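Local coordinates for dimethyladenosine transferase, putative (Plasmodium falciparum, PDB 2H1R), which probably dimethylates adenines of ribosomal RNA at N6, with S-adenosyl-L-methionine as methyl donor, at residues V164-V176 with S189-T203. Numbering follows the deposited sequence.
Sequences VKLFCKVTKVCNV and SVIVKLIPKESSFLT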
loop_
_atom_site.group_PDB
_atom_site.type_symbol
_atom_site.label_atom_id
_atom_site.label_comp_id
_atom_site.label_asym_id
_atom_site.label_seq_id
_atom_site.Cartn_x
_atom_site.Cartn_y
_atom_site.Cartn_z
ATOM N N VAL A 164 -2.105 4.245 0.295
ATOM C CA VAL A 164 -2.266 3.645 -1.037
ATOM C C VAL A 164 -2.361 4.699 -2.143
ATOM O O VAL A 164 -1.688 4.579 -3.210
ATOM C CB VAL A 164 -3.489 2.677 -1.051
ATOM C CG1 VAL A 164 -3.775 2.152 -2.455
ATOM C CG2 VAL A 164 -3.213 1.514 -0.156
ATOM N N LYS A 165 -3.173 5.729 -1.908
ATOM C CA LYS A 165 -3.425 6.750 -2.890
ATOM C C LYS A 165 -2.154 7.589 -3.150
ATOM O O LYS A 165 -1.948 8.088 -4.266
ATOM C CB LYS A 165 -4.543 7.682 -2.416
ATOM C CG LYS A 165 -5.984 7.120 -2.552
ATOM C CD LYS A 165 -6.977 7.994 -1.803
ATOM C CE LYS A 165 -7.362 9.232 -2.632
ATOM N NZ LYS A 165 -8.064 10.243 -1.751
ATOM N N LEU A 166 -1.336 7.755 -2.119
ATOM C CA LEU A 166 -0.120 8.536 -2.287
ATOM C C LEU A 166 0.812 7.793 -3.221
ATOM O O LEU A 166 1.359 8.391 -4.141
ATOM C CB LEU A 166 0.590 8.806 -0.954
ATOM C CG LEU A 166 1.950 9.528 -1.166
ATOM C CD1 LEU A 166 1.736 10.869 -1.767
ATOM C CD2 LEU A 166 2.704 9.678 0.101
ATOM N N PHE A 167 0.976 6.502 -2.990
ATOM C CA PHE A 167 1.975 5.743 -3.713
ATOM C C PHE A 167 1.548 5.187 -5.077
ATOM O O PHE A 167 2.404 4.968 -5.956
ATOM C CB PHE A 167 2.639 4.745 -2.772
ATOM C CG PHE A 167 3.421 5.433 -1.665
ATOM C CD1 PHE A 167 4.661 6.033 -1.938
ATOM C CD2 PHE A 167 2.856 5.585 -0.384
ATOM C CE1 PHE A 167 5.366 6.718 -0.943
ATOM C CE2 PHE A 167 3.557 6.283 0.641
ATOM C CZ PHE A 167 4.806 6.836 0.369
ATOM N N CYS A 168 0.240 5.010 -5.266
ATOM C CA CYS A 168 -0.285 4.383 -6.469
ATOM C C CYS A 168 -1.574 5.025 -6.996
ATOM O O CYS A 168 -2.199 5.850 -6.330
ATOM C CB CYS A 168 -0.526 2.889 -6.206
ATOM S SG CYS A 168 0.848 1.982 -5.441
ATOM N N LYS A 169 -1.936 4.663 -8.218
ATOM C CA LYS A 169 -3.306 4.771 -8.689
ATOM C C LYS A 169 -3.875 3.377 -8.444
ATOM O O LYS A 169 -3.301 2.361 -8.900
ATOM C CB LYS A 169 -3.363 5.129 -10.169
ATOM C CG LYS A 169 -2.496 6.346 -10.526
ATOM C CD LYS A 169 -2.547 6.652 -12.014
ATOM C CE LYS A 169 -1.543 5.785 -12.797
ATOM N NZ LYS A 169 -1.996 5.566 -14.192
ATOM N N VAL A 170 -4.984 3.345 -7.711
ATOM C CA VAL A 170 -5.674 2.122 -7.335
ATOM C C VAL A 170 -7.014 2.055 -8.059
ATOM O O VAL A 170 -7.820 2.989 -7.963
ATOM C CB VAL A 170 -5.963 2.087 -5.836
ATOM C CG1 VAL A 170 -6.390 0.663 -5.388
ATOM C CG2 VAL A 170 -4.743 2.549 -5.077
ATOM N N THR A 171 -7.241 0.959 -8.781
ATOM C CA THR A 171 -8.524 0.747 -9.437
ATOM C C THR A 171 -9.060 -0.655 -9.171
ATOM O O THR A 171 -8.292 -1.576 -8.941
ATOM C CB THR A 171 -8.431 0.965 -10.952
ATOM O OG1 THR A 171 -7.361 0.183 -11.462
ATOM C CG2 THR A 171 -8.213 2.452 -11.308
ATOM N N LYS A 172 -10.390 -0.799 -9.207
ATOM C CA LYS A 172 -11.036 -2.081 -9.057
ATOM C C LYS A 172 -11.036 -2.802 -10.403
ATOM O O LYS A 172 -11.435 -2.236 -11.429
ATOM C CB LYS A 172 -12.462 -1.902 -8.568
ATOM C CG LYS A 172 -13.251 -3.191 -8.502
ATOM C CD LYS A 172 -14.741 -2.881 -8.369
ATOM C CE LYS A 172 -15.313 -3.681 -7.239
ATOM N NZ LYS A 172 -14.620 -3.275 -5.975
ATOM N N VAL A 173 -10.579 -4.043 -10.396
ATOM C CA VAL A 173 -10.556 -4.859 -11.602
ATOM C C VAL A 173 -11.903 -5.588 -11.692
ATOM O O VAL A 173 -12.595 -5.475 -12.700
ATOM C CB VAL A 173 -9.375 -5.864 -11.564
ATOM C CG1 VAL A 173 -9.459 -6.912 -12.722
ATOM C CG2 VAL A 173 -8.057 -5.130 -11.599
ATOM N N CYS A 174 -12.286 -6.284 -10.618
ATOM C CA CYS A 174 -13.558 -7.008 -10.562
ATOM C C CYS A 174 -13.889 -7.559 -9.172
ATOM O O CYS A 174 -13.058 -7.559 -8.248
ATOM C CB CYS A 174 -13.553 -8.166 -11.569
ATOM S SG CYS A 174 -12.321 -9.464 -11.208
ATOM N N ASN A 175 -15.129 -8.024 -9.032
ATOM C CA ASN A 175 -15.550 -8.764 -7.871
ATOM C C ASN A 175 -15.272 -10.228 -8.088
ATOM O O ASN A 175 -15.269 -10.707 -9.220
ATOM C CB ASN A 175 -17.042 -8.571 -7.642
ATOM C CG ASN A 175 -17.382 -7.140 -7.393
ATOM O OD1 ASN A 175 -16.948 -6.571 -6.406
ATOM N ND2 ASN A 175 -18.133 -6.538 -8.299
ATOM N N VAL A 176 -15.007 -10.940 -7.004
ATOM C CA VAL A 176 -14.841 -12.377 -7.083
ATOM C C VAL A 176 -15.734 -13.008 -6.027
ATOM O O VAL A 176 -15.391 -12.994 -4.829
ATOM C CB VAL A 176 -13.369 -12.780 -6.836
ATOM C CG1 VAL A 176 -13.205 -14.277 -6.962
ATOM C CG2 VAL A 176 -12.441 -12.051 -7.813
ATOM N N SER A 189 -14.420 -11.711 -2.439
ATOM C CA SER A 189 -13.134 -11.037 -2.706
ATOM C C SER A 189 -13.255 -10.002 -3.808
ATOM O O SER A 189 -14.288 -9.889 -4.463
ATOM C CB SER A 189 -12.034 -12.046 -3.062
ATOM O OG SER A 189 -11.693 -12.908 -1.978
ATOM N N VAL A 190 -12.183 -9.237 -4.001
ATOM C CA VAL A 190 -12.139 -8.172 -4.979
ATOM C C VAL A 190 -10.699 -8.146 -5.496
ATOM O O VAL A 190 -9.768 -8.312 -4.718
ATOM C CB VAL A 190 -12.473 -6.792 -4.347
ATOM C CG1 VAL A 190 -12.192 -5.623 -5.338
ATOM C CG2 VAL A 190 -13.938 -6.742 -3.892
ATOM N N ILE A 191 -10.553 -7.957 -6.799
ATOM C CA ILE A 191 -9.245 -7.769 -7.414
ATOM C C ILE A 191 -9.062 -6.309 -7.731
ATOM O O ILE A 191 -9.935 -5.675 -8.351
ATOM C CB ILE A 191 -9.090 -8.627 -8.699
ATOM C CG1 ILE A 191 -9.257 -10.107 -8.294
ATOM C CG2 ILE A 191 -7.704 -8.310 -9.361
ATOM C CD1 ILE A 191 -9.494 -11.055 -9.405
ATOM N N VAL A 192 -7.927 -5.782 -7.295
ATOM C CA VAL A 192 -7.576 -4.371 -7.506
ATOM C C VAL A 192 -6.256 -4.310 -8.273
ATOM O O VAL A 192 -5.476 -5.295 -8.256
ATOM C CB VAL A 192 -7.455 -3.570 -6.170
ATOM C CG1 VAL A 192 -8.784 -3.548 -5.419
ATOM C CG2 VAL A 192 -6.404 -4.137 -5.276
ATOM N N LYS A 193 -6.044 -3.196 -8.959
ATOM C CA LYS A 193 -4.801 -2.913 -9.678
ATOM C C LYS A 193 -4.155 -1.679 -9.104
ATOM O O LYS A 193 -4.842 -0.691 -8.816
ATOM C CB LYS A 193 -5.108 -2.693 -11.165
ATOM C CG LYS A 193 -3.868 -2.420 -12.056
ATOM C CD LYS A 193 -4.300 -2.305 -13.544
ATOM C CE LYS A 193 -4.884 -0.914 -13.857
ATOM N NZ LYS A 193 -5.426 -0.734 -15.294
ATOM N N LEU A 194 -2.850 -1.774 -8.880
ATOM C CA LEU A 194 -2.033 -0.682 -8.367
ATOM C C LEU A 194 -0.987 -0.345 -9.417
ATOM O O LEU A 194 -0.233 -1.243 -9.836
ATOM C CB LEU A 194 -1.271 -1.076 -7.101
ATOM C CG LEU A 194 -1.943 -1.714 -5.883
ATOM C CD1 LEU A 194 -0.980 -1.765 -4.695
ATOM C CD2 LEU A 194 -3.190 -0.964 -5.534
ATOM N N ILE A 195 -0.950 0.927 -9.811
ATOM C CA ILE A 195 0.130 1.474 -10.615
ATOM C C ILE A 195 0.903 2.553 -9.832
ATOM O O ILE A 195 0.411 3.659 -9.691
ATOM C CB ILE A 195 -0.388 2.140 -11.901
ATOM C CG1 ILE A 195 -1.461 1.292 -12.622
ATOM C CG2 ILE A 195 0.805 2.523 -12.767
ATOM C CD1 ILE A 195 -0.940 0.099 -13.335
ATOM N N PRO A 196 2.122 2.232 -9.362
ATOM C CA PRO A 196 3.002 3.107 -8.589
ATOM C C PRO A 196 3.270 4.429 -9.273
ATOM O O PRO A 196 3.495 4.460 -10.493
ATOM C CB PRO A 196 4.289 2.288 -8.479
ATOM C CG PRO A 196 3.833 0.888 -8.529
ATOM C CD PRO A 196 2.731 0.900 -9.558
ATOM N N LYS A 197 3.219 5.514 -8.500
ATOM C CA LYS A 197 3.526 6.853 -9.004
ATOM C C LYS A 197 4.963 7.187 -8.600
ATOM O O LYS A 197 5.248 7.389 -7.410
ATOM C CB LYS A 197 2.569 7.894 -8.404
ATOM C CG LYS A 197 1.099 7.652 -8.749
ATOM C CD LYS A 197 0.250 8.826 -8.347
ATOM C CE LYS A 197 -0.294 8.649 -6.950
ATOM N NZ LYS A 197 -0.905 9.924 -6.385
ATOM N N GLU A 198 5.860 7.303 -9.577
ATOM C CA GLU A 198 7.288 7.474 -9.265
ATOM C C GLU A 198 7.619 8.580 -8.256
ATOM O O GLU A 198 8.426 8.376 -7.325
ATOM C CB GLU A 198 8.119 7.710 -10.537
ATOM C CG GLU A 198 9.626 7.543 -10.263
ATOM N N SER A 199 7.035 9.755 -8.468
ATOM C CA SER A 199 7.458 10.970 -7.722
ATOM C C SER A 199 7.026 10.966 -6.258
ATOM O O SER A 199 7.527 11.729 -5.434
ATOM C CB SER A 199 6.930 12.217 -8.410
ATOM O OG SER A 199 5.511 12.238 -8.303
ATOM N N SER A 200 6.102 10.084 -5.932
ATOM C CA SER A 200 5.627 9.984 -4.581
ATOM C C SER A 200 6.674 9.333 -3.690
ATOM O O SER A 200 6.684 9.528 -2.467
ATOM C CB SER A 200 4.318 9.209 -4.554
ATOM O OG SER A 200 3.260 10.100 -4.880
ATOM N N PHE A 201 7.557 8.559 -4.306
ATOM C CA PHE A 201 8.619 7.949 -3.559
ATOM C C PHE A 201 9.721 8.908 -3.059
ATOM O O PHE A 201 10.596 8.506 -2.323
ATOM C CB PHE A 201 9.105 6.696 -4.271
ATOM C CG PHE A 201 8.003 5.675 -4.420
ATOM C CD1 PHE A 201 7.909 4.604 -3.547
ATOM C CD2 PHE A 201 6.983 5.860 -5.377
ATOM C CE1 PHE A 201 6.842 3.684 -3.664
ATOM C CE2 PHE A 201 5.940 4.944 -5.499
ATOM C CZ PHE A 201 5.879 3.859 -4.645
ATOM N N LEU A 202 9.606 10.182 -3.390
ATOM C CA LEU A 202 10.422 11.208 -2.748
ATOM C C LEU A 202 9.988 11.462 -1.276
ATOM O O LEU A 202 10.786 11.936 -0.437
ATOM C CB LEU A 202 10.355 12.477 -3.583
ATOM C CG LEU A 202 10.888 12.304 -5.011
ATOM C CD1 LEU A 202 10.734 13.564 -5.810
ATOM C CD2 LEU A 202 12.321 11.923 -4.912
ATOM N N THR A 203 8.765 11.052 -0.941
ATOM C CA THR A 203 8.240 11.225 0.430
ATOM C C THR A 203 8.954 10.345 1.457
ATOM O O THR A 203 9.194 9.175 1.203
ATOM C CB THR A 203 6.752 10.852 0.468
ATOM O OG1 THR A 203 6.060 11.706 -0.430
ATOM C CG2 THR A 203 6.188 11.055 1.877
#
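Phe167 turns an edge of its ring onto Phe201: Phe167 CD1 stands over the centre of the Phe201 ring face, 3.6 Å from Phe201 CE1, with the planes at 58°, an edge-to-face pair where helix 159-167 gives way to strand 168-176. The carbonyls that end this helix are taken up by the facing segment. Lys197, bent at chi3 (-92°), brings NZ to Lys165 O at 3.0 Å, nearly in line with the C=O bond, while Ser200 OG donates to Leu166 O at 2.7 Å, tilted from the carbonyl plane, and Lys197 N to Phe167 O. Beyond, Val170 and Leu194, a non-hydrogen-bonded antiparallel pair, lie side by side and point the same way, CG1 of Val170 3.6 Å from CD2 of Leu194. A classic beta bulge follows, in which Val173 and Cys174 both face Ile191; Ile191 O receives Val173 N at 2.7 Å and, weakly, Cys174 N. Ile191 CD1 touches both Cys174 SG and Val176 CG2, the second closely at 3.5 Å; its side chain also meets Ile30 and Ile34 of helix 28-38. Strand 168-176 is outermost in the seven-stranded, Rossmann-like methyltransferase sheet (order 3-2-1-4-5-7-6), with 189-196 between it and 135-141. Lys197's positive charge beside the helix C-terminus would probably interact favourably with the helix dipole, reinforcing the hydrogen bonds.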